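Long-range contact in farnesyl diphosphate synthase (Rhodobacter capsulatus, PDB 3M0G), which probably condenses farnesyl diphosphate with isopentenyl diphosphate to give geranylgeranyl diphosphate, a magnesium-dependent step of isoprenoid biosynthesis: residues 43-48 and 181-186. Numbering follows the deposited sequence.
Sequences RLRAFL and ALISFA
Arg45 and Leu48 on helix 44-55 pack against Leu182, Ile183 and Ala186 on helix 168-194 inside the all-helical polyprenyl synthase fold. The short axes of 44-48 and 181-186 pass 8.6 Å apart, running in the same general direction but inclined at 32°. Ala186 marks the tightest point: its CB lies 3.2 Å from Arg45 O and 3.8 Å from Leu48 CB, its short side chain letting the helices approach closely, with CA of Leu48 and CA of Ala186 5.4 Å apart. There Leu48 O and Ala186 O, both acceptors, lie 3.3 Å apart; Ser52 OG hydrogen-bonds to the first and weakly to the second, bridging them. With CG beside the backbone N (chi1 -72°) and CD1 anti to CA, Leu48 reaches CG2 of Ile183 with CD1 at 3.8 Å, the side chains slanting across each other. One turn earlier, Arg45 runs extended from CG to NE (chi3 -172°) along helix 168-194, crossing Leu182 at about a right angle. Its CD rests 3.8 Å from Leu182 CD2, and NH2 approaches CD1 of Ile183 at 4.2 Å with the guanidinium plane oblique to both methyls. Val70 and His74 of helix 60-81 and Phe212 of helix 199-219 also touch this arginine. Replacing Arg45 with an alanine would probably open a gap beside Leu182 CD2, leaving that methyl without its partner in 43-48, and take one neighbour from Ile183 CD1. With no direct hydrogen bond, the segments meet by van der Waals packing, Arg45 giving mainly its aliphatic part; the polar link through Ser52 is indirect.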
loop_
_atom_site.group_PDB
_atom_site.type_symbol
_atom_site.label_atom_id
_atom_site.label_comp_id
_atom_site.label_asym_id
_atom_site.label_seq_id
_atom_site.Cartn_x
_atom_site.Cartn_y
_atom_site.Cartn_z
ATOM N N ARG B 43 -3.818 -13.430 -15.605
ATOM C CA ARG B 43 -3.614 -12.002 -15.883
ATOM C C ARG B 43 -4.908 -11.271 -16.295
ATOM O O ARG B 43 -4.849 -10.348 -17.110
ATOM C CB ARG B 43 -2.499 -11.787 -16.951
ATOM C CG ARG B 43 -1.125 -12.426 -16.657
ATOM C CD ARG B 43 -0.510 -12.006 -15.290
ATOM N NE ARG B 43 0.946 -12.213 -15.219
ATOM C CZ ARG B 43 1.713 -11.941 -14.156
ATOM N NH1 ARG B 43 1.190 -11.428 -13.042
ATOM N NH2 ARG B 43 3.024 -12.169 -14.201
ATOM N N LEU B 44 -6.062 -11.682 -15.748
ATOM C CA LEU B 44 -7.367 -11.047 -16.090
ATOM C C LEU B 44 -7.346 -9.524 -15.928
ATOM O O LEU B 44 -7.770 -8.790 -16.806
ATOM C CB LEU B 44 -8.536 -11.634 -15.271
ATOM C CG LEU B 44 -9.945 -10.998 -15.398
ATOM C CD1 LEU B 44 -10.447 -10.988 -16.828
ATOM C CD2 LEU B 44 -10.960 -11.669 -14.471
ATOM N N ARG B 45 -6.832 -9.065 -14.796
ATOM C CA ARG B 45 -6.876 -7.655 -14.445
ATOM C C ARG B 45 -5.972 -6.831 -15.361
ATOM O O ARG B 45 -6.397 -5.816 -15.925
ATOM C CB ARG B 45 -6.545 -7.497 -12.968
ATOM C CG ARG B 45 -7.626 -8.150 -12.108
ATOM C CD ARG B 45 -7.171 -8.383 -10.664
ATOM N NE ARG B 45 -8.159 -9.167 -9.924
ATOM C CZ ARG B 45 -8.280 -10.499 -9.997
ATOM N NH1 ARG B 45 -7.489 -11.215 -10.786
ATOM N NH2 ARG B 45 -9.211 -11.116 -9.288
ATOM N N ALA B 46 -4.742 -7.309 -15.536
ATOM C CA ALA B 46 -3.790 -6.708 -16.456
ATOM C C ALA B 46 -4.409 -6.653 -17.856
ATOM O O ALA B 46 -4.229 -5.683 -18.591
ATOM C CB ALA B 46 -2.521 -7.508 -16.469
ATOM N N PHE B 47 -5.188 -7.683 -18.194
ATOM C CA PHE B 47 -5.834 -7.751 -19.490
ATOM C C PHE B 47 -6.898 -6.657 -19.612
ATOM O O PHE B 47 -6.929 -5.931 -20.584
ATOM C CB PHE B 47 -6.408 -9.155 -19.719
ATOM C CG PHE B 47 -7.103 -9.325 -21.029
ATOM C CD1 PHE B 47 -6.389 -9.683 -22.171
ATOM C CD2 PHE B 47 -8.479 -9.158 -21.118
ATOM C CE1 PHE B 47 -7.038 -9.857 -23.393
ATOM C CE2 PHE B 47 -9.141 -9.335 -22.337
ATOM C CZ PHE B 47 -8.420 -9.683 -23.471
ATOM N N LEU B 48 -7.733 -6.509 -18.593
ATOM C CA LEU B 48 -8.771 -5.474 -18.547
ATOM C C LEU B 48 -8.258 -4.030 -18.595
ATOM O O LEU B 48 -8.920 -3.145 -19.173
ATOM C CB LEU B 48 -9.630 -5.650 -17.289
ATOM C CG LEU B 48 -10.613 -6.826 -17.228
ATOM C CD1 LEU B 48 -11.238 -6.822 -15.836
ATOM C CD2 LEU B 48 -11.687 -6.682 -18.261
ATOM N N ALA B 181 -14.114 -4.795 -6.581
ATOM C CA ALA B 181 -13.463 -3.486 -6.574
ATOM C C ALA B 181 -12.226 -3.442 -7.470
ATOM O O ALA B 181 -12.079 -2.501 -8.280
ATOM C CB ALA B 181 -13.121 -3.053 -5.090
ATOM N N LEU B 182 -11.365 -4.466 -7.362
ATOM C CA LEU B 182 -10.072 -4.497 -8.106
ATOM C C LEU B 182 -10.272 -4.680 -9.580
ATOM O O LEU B 182 -9.518 -4.102 -10.389
ATOM C CB LEU B 182 -9.137 -5.618 -7.613
ATOM C CG LEU B 182 -7.623 -5.413 -7.844
ATOM C CD1 LEU B 182 -7.126 -4.059 -7.307
ATOM C CD2 LEU B 182 -6.736 -6.540 -7.327
ATOM N N ILE B 183 -11.257 -5.505 -9.938
ATOM C CA ILE B 183 -11.621 -5.665 -11.364
ATOM C C ILE B 183 -12.139 -4.359 -11.965
ATOM O O ILE B 183 -11.904 -4.079 -13.170
ATOM C CB ILE B 183 -12.637 -6.825 -11.557
ATOM C CG1 ILE B 183 -11.901 -8.174 -11.554
ATOM C CG2 ILE B 183 -13.497 -6.641 -12.839
ATOM C CD1 ILE B 183 -12.662 -9.309 -10.799
ATOM N N SER B 184 -12.904 -3.613 -11.170
ATOM C CA SER B 184 -13.430 -2.316 -11.592
ATOM C C SER B 184 -12.307 -1.295 -11.771
ATOM O O SER B 184 -12.313 -0.500 -12.734
ATOM C CB SER B 184 -14.469 -1.781 -10.603
ATOM O OG SER B 184 -14.981 -0.529 -11.076
ATOM N N PHE B 185 -11.332 -1.318 -10.858
ATOM C CA PHE B 185 -10.149 -0.510 -11.106
ATOM C C PHE B 185 -9.551 -0.839 -12.467
ATOM O O PHE B 185 -9.339 0.074 -13.250
ATOM C CB PHE B 185 -9.062 -0.648 -10.053
ATOM C CG PHE B 185 -7.769 0.014 -10.460
ATOM C CD1 PHE B 185 -7.618 1.407 -10.337
ATOM C CD2 PHE B 185 -6.722 -0.728 -11.003
ATOM C CE1 PHE B 185 -6.422 2.052 -10.722
ATOM C CE2 PHE B 185 -5.524 -0.094 -11.372
ATOM C CZ PHE B 185 -5.380 1.305 -11.229
ATOM N N ALA B 186 -9.255 -2.122 -12.741
ATOM C CA ALA B 186 -8.619 -2.512 -14.029
ATOM C C ALA B 186 -9.403 -2.046 -15.245
ATOM O O ALA B 186 -8.821 -1.592 -16.251
ATOM C CB ALA B 186 -8.400 -4.042 -14.117
#